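Local coordinates for sugar ABC transporter, periplasmic sugar-binding protein (Caulobacter crescentus, PDB 4IRX) that binds myo-inositol between its two lobes as the periplasmic binding protein of an ABC transporter, probably handing the cyclitol on for nutrient uptake, at residues V68-T73 and R97-G102; S51-D56 and K76-A81; N139-S144 and T171-R176; E10-F15 and Q42-Q47. All blocks are in the same frame, centred on the assembly; numbering follows the deposited sequence. Where two conformers were deposited one is given.

Contact 1 of 4, residues V68-T73 and R97-G102; sequences VIVAPT and RNIAGG. With INS (1,2,3,4,5,6-hexahydroxy-cyclohexane), chain C.
At the myo-inositol pocket of this type I periplasmic binding protein, on the first-lobe side, Arg97 lies along Pro72, joining the loop after strand 67-70 to the loop after strand 91-95. Both strands are parallel neighbours in the same Rossmann-like sheet, and their loops leave it at its C-terminal edge; the touching parts then run 96° apart. Arg97 starts with CG wedged between the backbone N and the carbonyl carbon (chi1 71°) and bends again at the next two torsions, which folds the chain over Pro72 in the opposite sense to the ring. The aliphatic part packs there, with Arg97 CD 3.7 Å from Pro72 CD and 3.9 Å from Ala71 CB. Beyond it the guanidinium is used at its edge. Arg97 NH1 donates to Pro72 O at 2.8 Å, with the acceptor almost in the guanidinium plane but NH1 itself tilted from the carbonyl plane. A water accepts from the same nitrogen and donates to Thr73 O, extending the grip by one residue. Arg97 NH2 points the other way, donating to INS O6 at 2.9 Å (N-H...O angle 146°) and pairing with the carboxylate of Asp140 from the other lobe. The backbone carbonyl and the water thus fix the rotation of the group that meets the ligand. Farther from the pocket the contact turns apolar: Pro72 CG sits 3.7 Å from Ile99 CG1, and the Ile99 and Val70 side chains cross at about a right angle, Ile99 CD1 lying 3.6 Å from Val70 CG1.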
loop_
_atom_site.group_PDB
_atom_site.type_symbol
_atom_site.label_atom_id
_atom_site.label_comp_id
_atom_site.label_asym_id
_atom_site.label_seq_id
_atom_site.Cartn_x
_atom_site.Cartn_y
_atom_site.Cartn_z
ATOM N N VAL A 68 -0.914 -18.985 -6.413
ATOM C CA VAL A 68 -1.369 -18.186 -5.283
ATOM C C VAL A 68 -0.887 -16.766 -5.491
ATOM O O VAL A 68 0.261 -16.549 -5.906
ATOM C CB VAL A 68 -0.857 -18.737 -3.933
ATOM C CG1 VAL A 68 -1.355 -17.867 -2.817
ATOM C CG2 VAL A 68 -1.378 -20.143 -3.720
ATOM N N ILE A 69 -1.776 -15.797 -5.276
ATOM C CA ILE A 69 -1.413 -14.383 -5.280
ATOM C C ILE A 69 -1.399 -13.945 -3.843
ATOM O O ILE A 69 -2.351 -14.181 -3.123
ATOM C CB ILE A 69 -2.432 -13.554 -6.066
ATOM C CG1 ILE A 69 -2.477 -14.025 -7.532
ATOM C CG2 ILE A 69 -2.122 -12.089 -5.972
ATOM C CD1 ILE A 69 -3.659 -13.434 -8.330
ATOM N N VAL A 70 -0.298 -13.359 -3.404
ATOM C CA VAL A 70 -0.155 -13.026 -1.988
ATOM C C VAL A 70 0.273 -11.574 -1.765
ATOM O O VAL A 70 1.181 -11.055 -2.422
ATOM C CB VAL A 70 0.817 -14.019 -1.288
ATOM C CG1 VAL A 70 2.153 -14.088 -2.006
ATOM C CG2 VAL A 70 1.007 -13.678 0.188
ATOM N N ALA A 71 -0.431 -10.912 -0.855
ATOM C CA ALA A 71 0.036 -9.632 -0.310
ATOM C C ALA A 71 0.535 -9.973 1.089
ATOM O O ALA A 71 -0.272 -10.084 2.024
ATOM C CB ALA A 71 -1.094 -8.604 -0.254
ATOM N N PRO A 72 1.858 -10.193 1.234
ATOM C CA PRO A 72 2.361 -10.731 2.513
ATOM C C PRO A 72 2.222 -9.731 3.654
ATOM O O PRO A 72 2.479 -8.547 3.433
ATOM C CB PRO A 72 3.847 -10.979 2.242
ATOM C CG PRO A 72 4.189 -10.031 1.090
ATOM C CD PRO A 72 2.935 -9.994 0.242
ATOM N N THR A 73 1.883 -10.199 4.855
ATOM C CA THR A 73 1.851 -9.342 6.044
ATOM C C THR A 73 3.212 -8.718 6.321
ATOM O O THR A 73 3.299 -7.577 6.780
ATOM C CB THR A 73 1.416 -10.128 7.303
ATOM O OG1 THR A 73 2.367 -11.174 7.540
ATOM C CG2 THR A 73 0.029 -10.708 7.125
ATOM N N ARG A 97 2.880 -5.469 -2.141
ATOM C CA ARG A 97 4.207 -5.523 -1.505
ATOM C C ARG A 97 4.856 -6.865 -1.841
ATOM O O ARG A 97 4.164 -7.854 -2.153
ATOM C CB ARG A 97 4.172 -5.281 0.018
ATOM C CG ARG A 97 3.562 -6.405 0.874
ATOM C CD ARG A 97 2.057 -6.476 0.764
ATOM N NE ARG A 97 1.439 -5.273 1.327
ATOM C CZ ARG A 97 1.264 -5.025 2.628
ATOM N NH1 ARG A 97 1.598 -5.909 3.558
ATOM N NH2 ARG A 97 0.744 -3.865 3.012
ATOM N N ASN A 98 6.179 -6.881 -1.820
ATOM C CA ASN A 98 6.898 -8.040 -2.326
ATOM C C ASN A 98 7.219 -9.090 -1.268
ATOM O O ASN A 98 6.917 -8.929 -0.097
ATOM C CB ASN A 98 8.140 -7.611 -3.129
ATOM C CG ASN A 98 9.223 -6.972 -2.272
ATOM O OD1 ASN A 98 9.470 -7.390 -1.136
ATOM N ND2 ASN A 98 9.894 -5.957 -2.835
ATOM N N ILE A 99 7.757 -10.214 -1.720
ATOM C CA ILE A 99 8.347 -11.204 -0.834
ATOM C C ILE A 99 9.820 -11.231 -1.171
ATOM O O ILE A 99 10.189 -11.314 -2.349
ATOM C CB ILE A 99 7.726 -12.583 -1.060
ATOM C CG1 ILE A 99 6.277 -12.595 -0.558
ATOM C CG2 ILE A 99 8.565 -13.658 -0.367
ATOM C CD1 ILE A 99 5.538 -13.861 -0.834
ATOM N N ALA A 100 10.676 -11.166 -0.152
ATOM C CA ALA A 100 12.111 -11.010 -0.388
ATOM C C ALA A 100 12.968 -11.788 0.602
ATOM O O ALA A 100 12.542 -12.079 1.725
ATOM C CB ALA A 100 12.494 -9.522 -0.374
ATOM N N GLY A 101 14.155 -12.166 0.149
ATOM C CA GLY A 101 15.135 -12.778 1.026
ATOM C C GLY A 101 15.145 -14.287 1.001
ATOM O O GLY A 101 15.906 -14.916 1.739
ATOM N N GLY A 102 14.337 -14.880 0.130
ATOM C CA GLY A 102 14.310 -16.325 0.030
ATOM C C GLY A 102 15.236 -16.862 -1.036
ATOM O O GLY A 102 15.978 -16.122 -1.678
HETATM C C1 INS C . -0.760 -0.263 0.358
HETATM C C2 INS C . -1.678 0.861 0.707
HETATM C C3 INS C . -2.345 0.548 2.021
HETATM C C4 INS C . -1.322 0.407 3.101
HETATM C C5 INS C . -0.421 -0.733 2.806
HETATM C C6 INS C . 0.240 -0.558 1.458
HETATM O O1 INS C . -0.094 0.011 -0.850
HETATM O O2 INS C . -0.955 2.054 0.771
HETATM O O3 INS C . -3.289 1.538 2.348
HETATM O O4 INS C . -1.931 0.249 4.343
HETATM O O5 INS C . 0.521 -0.848 3.824
HETATM O O6 INS C . 1.121 -1.613 1.172
HETATM O O HOH W 1 1.533 -5.619 6.381
#

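Contact 2 of 4, residues S51-D56 and K76-A81; sequences SKQISD and KALAGA
Ile54 turns CG1 anti to its own carbonyl carbon (chi1 -68°) and extends CD1 beyond it (chi2 168°), a shape that carries the long branch across to Leu78 and Ala81. Ile54 CG1 does the touching: it lies 3.8 Å from Leu78 CD1 and 4.1 Å from Ala81 CB, while Ile54 CD1 goes on to the carbonyl of Ala77, 3.9 Å from its O. Gln53, one residue earlier on the helix, sends out an extended chain that crosses Leu78 at about a right angle, and Gln53 OE1 comes to rest 3.6 Å from Leu78 CG. That oxygen accepts from Thr73 N, while NE2 donates to Ala71 O and Ser14 OG, and bonds at both ends fix which way round the amide sits. Leu78 thus sits between a hydrocarbon branch and a bonded amide. With an alanine here, Ile54 CG1 and the Gln53 amide would probably both lose their packing partner, and a gap would open between helix 50-62 and the turn before helix 79-87. No hydrogen bond spans the two segments, and the 201 Å² they bury is a matter of shape. The nearest CA pair, Ile54 and Ala81, stands 6.0 Å apart, a close approach that the small alanine permits. Such packing is typical of the Rossmann-like alpha/beta lobe, where consecutive crossover helices, 50-62 and 79-87, lie side by side on one face of the parallel sheet.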
loop_
_atom_site.group_PDB
_atom_site.type_symbol
_atom_site.label_atom_id
_atom_site.label_comp_id
_atom_site.label_asym_id
_atom_site.label_seq_id
_atom_site.Cartn_x
_atom_site.Cartn_y
_atom_site.Cartn_z
ATOM N N SER A 51 1.581 -15.794 10.925
ATOM C CA SER A 51 1.438 -17.217 11.163
ATOM C C SER A 51 0.188 -17.757 10.485
ATOM O O SER A 51 0.234 -18.823 9.881
ATOM C CB SER A 51 1.419 -17.524 12.673
ATOM O OG SER A 51 2.663 -17.183 13.246
ATOM N N LYS A 52 -0.910 -17.005 10.549
ATOM C CA LYS A 52 -2.151 -17.418 9.905
ATOM C C LYS A 52 -1.969 -17.435 8.387
ATOM O O LYS A 52 -2.432 -18.351 7.690
ATOM C CB LYS A 52 -3.323 -16.504 10.281
ATOM C CG LYS A 52 -4.627 -16.934 9.639
ATOM C CD LYS A 52 -5.802 -16.080 10.078
ATOM C CE LYS A 52 -7.084 -16.635 9.512
ATOM N NZ LYS A 52 -7.037 -16.613 8.018
ATOM N N GLN A 53 -1.326 -16.402 7.867
ATOM C CA GLN A 53 -1.123 -16.332 6.424
ATOM C C GLN A 53 -0.291 -17.533 5.943
ATOM O O GLN A 53 -0.628 -18.163 4.939
ATOM C CB GLN A 53 -0.411 -15.030 6.044
ATOM C CG GLN A 53 -0.421 -14.783 4.541
ATOM C CD GLN A 53 -0.020 -13.377 4.178
ATOM O OE1 GLN A 53 0.961 -12.832 4.718
ATOM N NE2 GLN A 53 -0.779 -12.766 3.268
ATOM N N ILE A 54 0.791 -17.843 6.654
ATOM C CA ILE A 54 1.641 -18.998 6.328
ATOM C C ILE A 54 0.838 -20.306 6.357
ATOM O O ILE A 54 0.905 -21.111 5.421
ATOM C CB ILE A 54 2.894 -19.089 7.260
ATOM C CG1 ILE A 54 3.858 -17.924 6.983
ATOM C CG2 ILE A 54 3.595 -20.457 7.098
ATOM C CD1 ILE A 54 4.973 -17.743 8.017
ATOM N N SER A 55 0.038 -20.501 7.402
ATOM C CA SER A 55 -0.779 -21.712 7.479
ATOM C C SER A 55 -1.878 -21.763 6.415
ATOM O O SER A 55 -2.153 -22.839 5.873
ATOM C CB SER A 55 -1.361 -21.935 8.880
ATOM O OG SER A 55 -2.379 -21.001 9.175
ATOM N N ASP A 56 -2.470 -20.603 6.094
ATOM C CA ASP A 56 -3.414 -20.482 4.982
ATOM C C ASP A 56 -2.801 -20.927 3.658
ATOM O O ASP A 56 -3.445 -21.642 2.875
ATOM C CB ASP A 56 -3.829 -19.012 4.792
ATOM C CG ASP A 56 -4.857 -18.542 5.803
ATOM O OD1 ASP A 56 -5.392 -19.380 6.559
ATOM O OD2 ASP A 56 -5.141 -17.318 5.823
ATOM N N LYS A 76 9.641 -10.117 4.394
ATOM C CA LYS A 76 10.683 -11.101 4.694
ATOM C C LYS A 76 10.141 -12.355 5.344
ATOM O O LYS A 76 10.637 -13.456 5.062
ATOM C CB LYS A 76 11.738 -10.495 5.621
ATOM C CG LYS A 76 12.489 -9.317 5.062
ATOM C CD LYS A 76 13.305 -9.714 3.854
ATOM C CE LYS A 76 14.250 -8.591 3.451
ATOM N NZ LYS A 76 15.104 -8.204 4.603
ATOM N N ALA A 77 9.139 -12.213 6.205
ATOM C CA ALA A 77 8.621 -13.333 6.988
ATOM C C ALA A 77 7.911 -14.394 6.147
ATOM O O ALA A 77 7.813 -15.548 6.537
ATOM C CB ALA A 77 7.698 -12.838 8.104
ATOM N N LEU A 78 7.456 -14.007 4.967
ATOM C CA LEU A 78 6.741 -14.934 4.100
ATOM C C LEU A 78 7.647 -15.611 3.073
ATOM O O LEU A 78 7.176 -16.397 2.251
ATOM C CB LEU A 78 5.588 -14.202 3.399
ATOM C CG LEU A 78 4.241 -14.214 4.141
ATOM C CD1 LEU A 78 3.602 -15.574 4.012
ATOM C CD2 LEU A 78 4.388 -13.833 5.600
ATOM N N ALA A 79 8.942 -15.304 3.103
ATOM C CA ALA A 79 9.877 -15.850 2.121
ATOM C C ALA A 79 9.983 -17.377 2.218
ATOM O O ALA A 79 10.046 -18.079 1.206
ATOM C CB ALA A 79 11.249 -15.201 2.259
ATOM N N GLY A 80 9.961 -17.894 3.440
ATOM C CA GLY A 80 10.025 -19.331 3.664
ATOM C C GLY A 80 8.815 -20.066 3.103
ATOM O O GLY A 80 8.946 -21.110 2.445
ATOM N N ALA A 81 7.629 -19.521 3.341
ATOM C CA ALA A 81 6.419 -20.109 2.791
ATOM C C ALA A 81 6.419 -20.075 1.263
ATOM O O ALA A 81 5.995 -21.029 0.599
ATOM C CB ALA A 81 5.197 -19.398 3.349
#

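Contact 3 of 4, residues N139-S144 and T171-R176; sequences NDPGSS and TANSKR. With INS (1,2,3,4,5,6-hexahydroxy-cyclohexane), chain C.
This is a polar, ligand-organising contact between two loops, Asp140 meeting Ser174 where strands 132-138 and 164-171 end side by side in the sheet of the second lobe. The backbone supports it directly: Asp140 N donates to Ser174 OG at 3.0 Å, with an N-H...O angle of 163°. Ser174 OG is also hydrogen-bonded to INS O4 at 2.8 Å, tying the loop to the inositol. Asn139 CG lies between the backbone N and the carbonyl carbon (chi1 63°), which brings Asn139 ND2 to INS O5 at 2.8 Å in a nearly straight bond (174°). INS O5 in turn donates to Asp140 OD2 at 2.6 Å. Besides its salt bridge, OD2 accepts from Gln20 of the first lobe, whereas OD1 takes a water that bridges to Asn173 O. Replacing Asp140 by an alanine would probably leave O5 without its acceptor and Arg97 without this opposite charge. Outside the pocket, Pro141 CG lies 3.3 Å from Thr171 OG1, engaged by Asn173 N in an ST turn, and Pro141 CD meets Asn173 OD1, while Asn173 ND2 is hydrogen-bonded to Gln178. Loops meeting over the C-terminal edge of a parallel sheet form one wall of the interlobe cleft characteristic of periplasmic binding proteins.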
loop_
_atom_site.group_PDB
_atom_site.type_symbol
_atom_site.label_atom_id
_atom_site.label_comp_id
_atom_site.label_asym_id
_atom_site.label_seq_id
_atom_site.Cartn_x
_atom_site.Cartn_y
_atom_site.Cartn_z
ATOM N N ASN A 139 3.234 3.459 7.053
ATOM C CA ASN A 139 2.311 2.329 6.976
ATOM C C ASN A 139 2.976 1.014 7.417
ATOM O O ASN A 139 4.187 0.980 7.632
ATOM C CB ASN A 139 1.812 2.192 5.534
ATOM C CG ASN A 139 2.932 1.889 4.547
ATOM O OD1 ASN A 139 3.922 2.625 4.480
ATOM N ND2 ASN A 139 2.775 0.812 3.751
ATOM N N ASP A 140 2.162 -0.045 7.518
ATOM C CA ASP A 140 2.598 -1.457 7.706
ATOM C C ASP A 140 4.126 -1.697 7.737
ATOM O O ASP A 140 4.739 -1.928 6.691
ATOM C CB ASP A 140 2.028 -2.351 6.571
ATOM C CG ASP A 140 0.540 -2.602 6.670
ATOM O OD1 ASP A 140 -0.027 -2.777 7.787
ATOM O OD2 ASP A 140 -0.105 -2.677 5.604
ATOM N N PRO A 141 4.755 -1.617 8.928
ATOM C CA PRO A 141 6.224 -1.542 8.939
ATOM C C PRO A 141 6.995 -2.709 8.336
ATOM O O PRO A 141 8.110 -2.480 7.870
ATOM C CB PRO A 141 6.559 -1.441 10.435
ATOM C CG PRO A 141 5.364 -0.783 11.022
ATOM C CD PRO A 141 4.164 -1.260 10.233
ATOM N N GLY A 142 6.429 -3.904 8.337
ATOM C CA GLY A 142 7.107 -5.054 7.750
ATOM C C GLY A 142 6.939 -5.194 6.246
ATOM O O GLY A 142 7.543 -6.058 5.615
ATOM N N SER A 143 6.110 -4.351 5.653
ATOM C CA SER A 143 5.827 -4.426 4.227
ATOM C C SER A 143 6.914 -3.739 3.384
ATOM O O SER A 143 7.363 -2.656 3.724
ATOM C CB SER A 143 4.480 -3.751 3.973
ATOM O OG SER A 143 4.203 -3.632 2.591
ATOM N N SER A 144 7.313 -4.348 2.265
ATOM C CA SER A 144 8.212 -3.671 1.320
ATOM C C SER A 144 7.686 -2.295 0.908
ATOM O O SER A 144 8.456 -1.378 0.633
ATOM C CB SER A 144 8.455 -4.514 0.063
ATOM O OG SER A 144 7.295 -4.523 -0.758
ATOM N N THR A 171 5.487 5.023 13.053
ATOM C CA THR A 171 4.452 4.263 12.366
ATOM C C THR A 171 3.101 4.428 13.035
ATOM O O THR A 171 3.008 4.645 14.249
ATOM C CB THR A 171 4.802 2.766 12.224
ATOM O OG1 THR A 171 3.901 2.183 11.270
ATOM C CG2 THR A 171 4.689 2.034 13.556
ATOM N N ALA A 172 2.045 4.352 12.233
ATOM C CA ALA A 172 0.721 4.148 12.769
ATOM C C ALA A 172 0.090 2.860 12.247
ATOM O O ALA A 172 -1.131 2.698 12.306
ATOM C CB ALA A 172 -0.167 5.365 12.538
ATOM N N ASN A 173 0.920 1.956 11.714
ATOM C CA ASN A 173 0.522 0.576 11.424
ATOM C C ASN A 173 -0.683 0.464 10.479
ATOM O O ASN A 173 -1.471 -0.468 10.549
ATOM C CB ASN A 173 0.280 -0.177 12.753
ATOM C CG ASN A 173 1.544 -0.295 13.564
ATOM O OD1 ASN A 173 2.515 -0.897 13.118
ATOM N ND2 ASN A 173 1.558 0.311 14.749
ATOM N N SER A 174 -0.818 1.459 9.597
ATOM C CA SER A 174 -1.930 1.501 8.637
ATOM C C SER A 174 -3.299 1.478 9.327
ATOM O O SER A 174 -4.248 0.803 8.885
ATOM C CB SER A 174 -1.814 0.335 7.630
ATOM O OG SER A 174 -0.663 0.495 6.797
ATOM N N LYS A 175 -3.393 2.181 10.444
ATOM C CA LYS A 175 -4.654 2.284 11.161
ATOM C C LYS A 175 -5.012 3.730 11.437
ATOM O O LYS A 175 -4.199 4.494 11.963
ATOM C CB LYS A 175 -4.587 1.491 12.466
ATOM C CG LYS A 175 -4.345 -0.009 12.283
ATOM C CD LYS A 175 -5.589 -0.719 11.768
ATOM C CE LYS A 175 -5.238 -1.932 10.906
ATOM N NZ LYS A 175 -6.466 -2.599 10.379
ATOM N N ARG A 176 -6.226 4.116 11.079
ATOM C CA ARG A 176 -6.677 5.484 11.256
ATOM C C ARG A 176 -6.707 5.890 12.732
ATOM O O ARG A 176 -6.335 7.034 13.073
ATOM C CB ARG A 176 -8.049 5.702 10.611
ATOM C CG ARG A 176 -8.451 7.159 10.621
ATOM C CD ARG A 176 -9.744 7.407 9.894
ATOM N NE ARG A 176 -9.667 6.967 8.511
ATOM C CZ ARG A 176 -10.553 7.303 7.573
ATOM N NH1 ARG A 176 -11.578 8.098 7.884
ATOM N NH2 ARG A 176 -10.406 6.838 6.328
HETATM C C1 INS C . -0.760 -0.263 0.358
HETATM C C2 INS C . -1.678 0.861 0.707
HETATM C C3 INS C . -2.345 0.548 2.021
HETATM C C4 INS C . -1.322 0.407 3.101
HETATM C C5 INS C . -0.421 -0.733 2.806
HETATM C C6 INS C . 0.240 -0.558 1.458
HETATM O O1 INS C . -0.094 0.011 -0.850
HETATM O O2 INS C . -0.955 2.054 0.771
HETATM O O3 INS C . -3.289 1.538 2.348
HETATM O O4 INS C . -1.931 0.249 4.343
HETATM O O5 INS C . 0.521 -0.848 3.824
HETATM O O6 INS C . 1.121 -1.613 1.172
HETATM O O HOH W 2 0.511 -3.001 10.449
#

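Contact 4 of 4, residues E10-F15 and Q42-Q47; sequences EVVVSF and QVLDAQ
Phe15 turns the edge of its ring, not a face, to Val43: Phe15 CD2 lies 3.7 Å from Val43 CG1, which stays near the ring plane. Val43 presents that methyl because its CG1 is anti to the backbone N (chi1 173°). On the face of the sheet shared by Val13, Phe15 and Val43, helix 21-37 closes over them, with Leu30 on Val13 and Phe23 on Phe15. The other face carries Val12, Ser14, Gln42 and Leu44. There Val12 and Leu44 meet at a slant through their methyls, Val12 CG1 to Leu44 CD1 at 3.7 Å, beneath helix 50-62. At the far end Gln42 NE2 reaches Glu10 OE1 in a weak bond of 3.3 Å, the carboxylate and amide planes 59° apart; stronger partners are Val3 N for Gln42 OE1 and Gly6 N for Glu10 OE2.

The parallel backbone register fixes which side chains share a face. Val13 N donates to Gln42 O and Leu44 N to Val13 O, each at 2.9 Å, in a ladder from Val11 O to Phe15 O. Asp45 OD1 accepts from Leu18 N and, at 3.0 Å from above the carboxylate plane, from Gln47 N, an Asx turn. With axes 4.7 Å apart and 21° from parallel, the two strands are the paired ends of the beta-alpha-beta unit of strand 10-15, helix 21-37 and strand 40-45 in a Rossmann-like lobe.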
loop_
_atom_site.group_PDB
_atom_site.type_symbol
_atom_site.label_atom_id
_atom_site.label_comp_id
_atom_site.label_asym_id
_atom_site.label_seq_id
_atom_site.Cartn_x
_atom_site.Cartn_y
_atom_site.Cartn_z
ATOM N N GLU A 10 -8.974 -21.917 -10.826
ATOM C CA GLU A 10 -9.127 -21.420 -9.470
ATOM C C GLU A 10 -7.803 -20.848 -9.022
ATOM O O GLU A 10 -6.740 -21.409 -9.294
ATOM C CB GLU A 10 -9.568 -22.514 -8.471
ATOM C CG GLU A 10 -10.898 -23.200 -8.816
ATOM C CD GLU A 10 -11.675 -23.648 -7.605
ATOM O OE1 GLU A 10 -11.257 -23.318 -6.477
ATOM O OE2 GLU A 10 -12.713 -24.314 -7.808
ATOM N N VAL A 11 -7.875 -19.715 -8.327
ATOM C CA VAL A 11 -6.685 -19.086 -7.778
ATOM C C VAL A 11 -6.966 -18.725 -6.324
ATOM O O VAL A 11 -8.076 -18.295 -5.992
ATOM C CB VAL A 11 -6.311 -17.811 -8.603
ATOM C CG1 VAL A 11 -5.197 -16.975 -7.953
ATOM C CG2 VAL A 11 -5.877 -18.211 -10.023
ATOM N N VAL A 12 -5.979 -18.920 -5.458
ATOM C CA VAL A 12 -6.099 -18.488 -4.071
ATOM C C VAL A 12 -5.422 -17.132 -3.973
ATOM O O VAL A 12 -4.311 -16.937 -4.506
ATOM C CB VAL A 12 -5.450 -19.498 -3.088
ATOM C CG1 VAL A 12 -5.352 -18.914 -1.703
ATOM C CG2 VAL A 12 -6.262 -20.788 -3.060
ATOM N N VAL A 13 -6.119 -16.203 -3.324
ATOM C CA VAL A 13 -5.626 -14.854 -3.094
ATOM C C VAL A 13 -5.610 -14.596 -1.603
ATOM O O VAL A 13 -6.655 -14.539 -0.949
ATOM C CB VAL A 13 -6.496 -13.807 -3.808
ATOM C CG1 VAL A 13 -5.864 -12.425 -3.680
ATOM C CG2 VAL A 13 -6.624 -14.181 -5.283
ATOM N N SER A 14 -4.406 -14.420 -1.076
ATOM C CA SER A 14 -4.187 -14.188 0.343
ATOM C C SER A 14 -3.861 -12.729 0.648
ATOM O O SER A 14 -2.799 -12.249 0.263
ATOM C CB SER A 14 -3.064 -15.095 0.826
ATOM O OG SER A 14 -2.714 -14.756 2.172
ATOM N N PHE A 15 -4.771 -12.034 1.332
ATOM C CA PHE A 15 -4.573 -10.633 1.686
ATOM C C PHE A 15 -3.971 -10.504 3.064
ATOM O O PHE A 15 -4.292 -11.291 3.940
ATOM C CB PHE A 15 -5.927 -9.902 1.668
ATOM C CG PHE A 15 -6.426 -9.576 0.275
ATOM C CD1 PHE A 15 -6.040 -8.402 -0.344
ATOM C CD2 PHE A 15 -7.285 -10.432 -0.402
ATOM C CE1 PHE A 15 -6.473 -8.088 -1.623
ATOM C CE2 PHE A 15 -7.729 -10.130 -1.686
ATOM C CZ PHE A 15 -7.332 -8.950 -2.300
ATOM N N GLN A 42 -10.475 -17.841 -4.410
ATOM C CA GLN A 42 -10.757 -18.054 -3.007
ATOM C C GLN A 42 -9.935 -17.045 -2.232
ATOM O O GLN A 42 -8.714 -17.042 -2.310
ATOM C CB GLN A 42 -10.446 -19.487 -2.564
ATOM C CG GLN A 42 -11.360 -20.498 -3.231
ATOM C CD GLN A 42 -11.450 -21.814 -2.468
ATOM O OE1 GLN A 42 -11.705 -21.819 -1.267
ATOM N NE2 GLN A 42 -11.308 -22.928 -3.178
ATOM N N VAL A 43 -10.621 -16.170 -1.506
ATOM C CA VAL A 43 -9.959 -15.041 -0.835
ATOM C C VAL A 43 -9.776 -15.318 0.635
ATOM O O VAL A 43 -10.739 -15.644 1.326
ATOM C CB VAL A 43 -10.798 -13.772 -0.992
ATOM C CG1 VAL A 43 -10.214 -12.633 -0.155
ATOM C CG2 VAL A 43 -10.893 -13.418 -2.479
ATOM N N LEU A 44 -8.531 -15.220 1.103
ATOM C CA LEU A 44 -8.206 -15.476 2.492
ATOM C C LEU A 44 -7.701 -14.182 3.121
ATOM O O LEU A 44 -6.946 -13.420 2.497
ATOM C CB LEU A 44 -7.131 -16.556 2.597
ATOM C CG LEU A 44 -7.357 -17.837 1.779
ATOM C CD1 LEU A 44 -6.155 -18.786 1.914
ATOM C CD2 LEU A 44 -8.653 -18.492 2.195
ATOM N N ASP A 45 -8.116 -13.935 4.363
ATOM C CA ASP A 45 -7.691 -12.751 5.116
ATOM C C ASP A 45 -6.721 -13.188 6.210
ATOM O O ASP A 45 -7.077 -13.974 7.086
ATOM C CB ASP A 45 -8.916 -12.086 5.724
ATOM C CG ASP A 45 -8.581 -10.825 6.496
ATOM O OD1 ASP A 45 -7.436 -10.333 6.383
ATOM O OD2 ASP A 45 -9.486 -10.322 7.205
ATOM N N ALA A 46 -5.490 -12.697 6.160
ATOM C CA ALA A 46 -4.506 -13.041 7.183
ATOM C C ALA A 46 -4.729 -12.308 8.493
ATOM O O ALA A 46 -4.084 -12.648 9.486
ATOM C CB ALA A 46 -3.056 -12.816 6.694
ATOM N N GLN A 47 -5.619 -11.317 8.490
ATOM C CA GLN A 47 -5.944 -10.605 9.722
ATOM C C GLN A 47 -4.669 -10.071 10.382
ATOM O O GLN A 47 -4.518 -10.123 11.612
ATOM C CB GLN A 47 -6.730 -11.526 10.662
ATOM C CG GLN A 47 -8.118 -11.869 10.148
ATOM C CD GLN A 47 -8.720 -13.058 10.869
ATOM O OE1 GLN A 47 -8.130 -13.580 11.809
ATOM N NE2 GLN A 47 -9.905 -13.473 10.447
#

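How the contacts relate
Contacts 1, 2 and 4 belong to one lobe, while contact 3 lies in the other, across the inositol. Contact 4 is sheet core, dominated by regular backbone bonds, and its strand 10-15 pairs with strand 67-70 of contact 1. Contact 2 covers that sheet with purely van der Waals packing across its segments; the Gln53 amide joins it to contacts 1 and 4, and a bond from Lys52 NZ to Asp45 O adds a second tie to contact 4. Polar, ligand-directed chemistry is confined to contacts 1 and 3, which meet INS and each other through the Arg97-Asp140 salt bridge. Contact 3 is the less enclosed of these two, with Pro141 exposed, whereas contact 1 is buried.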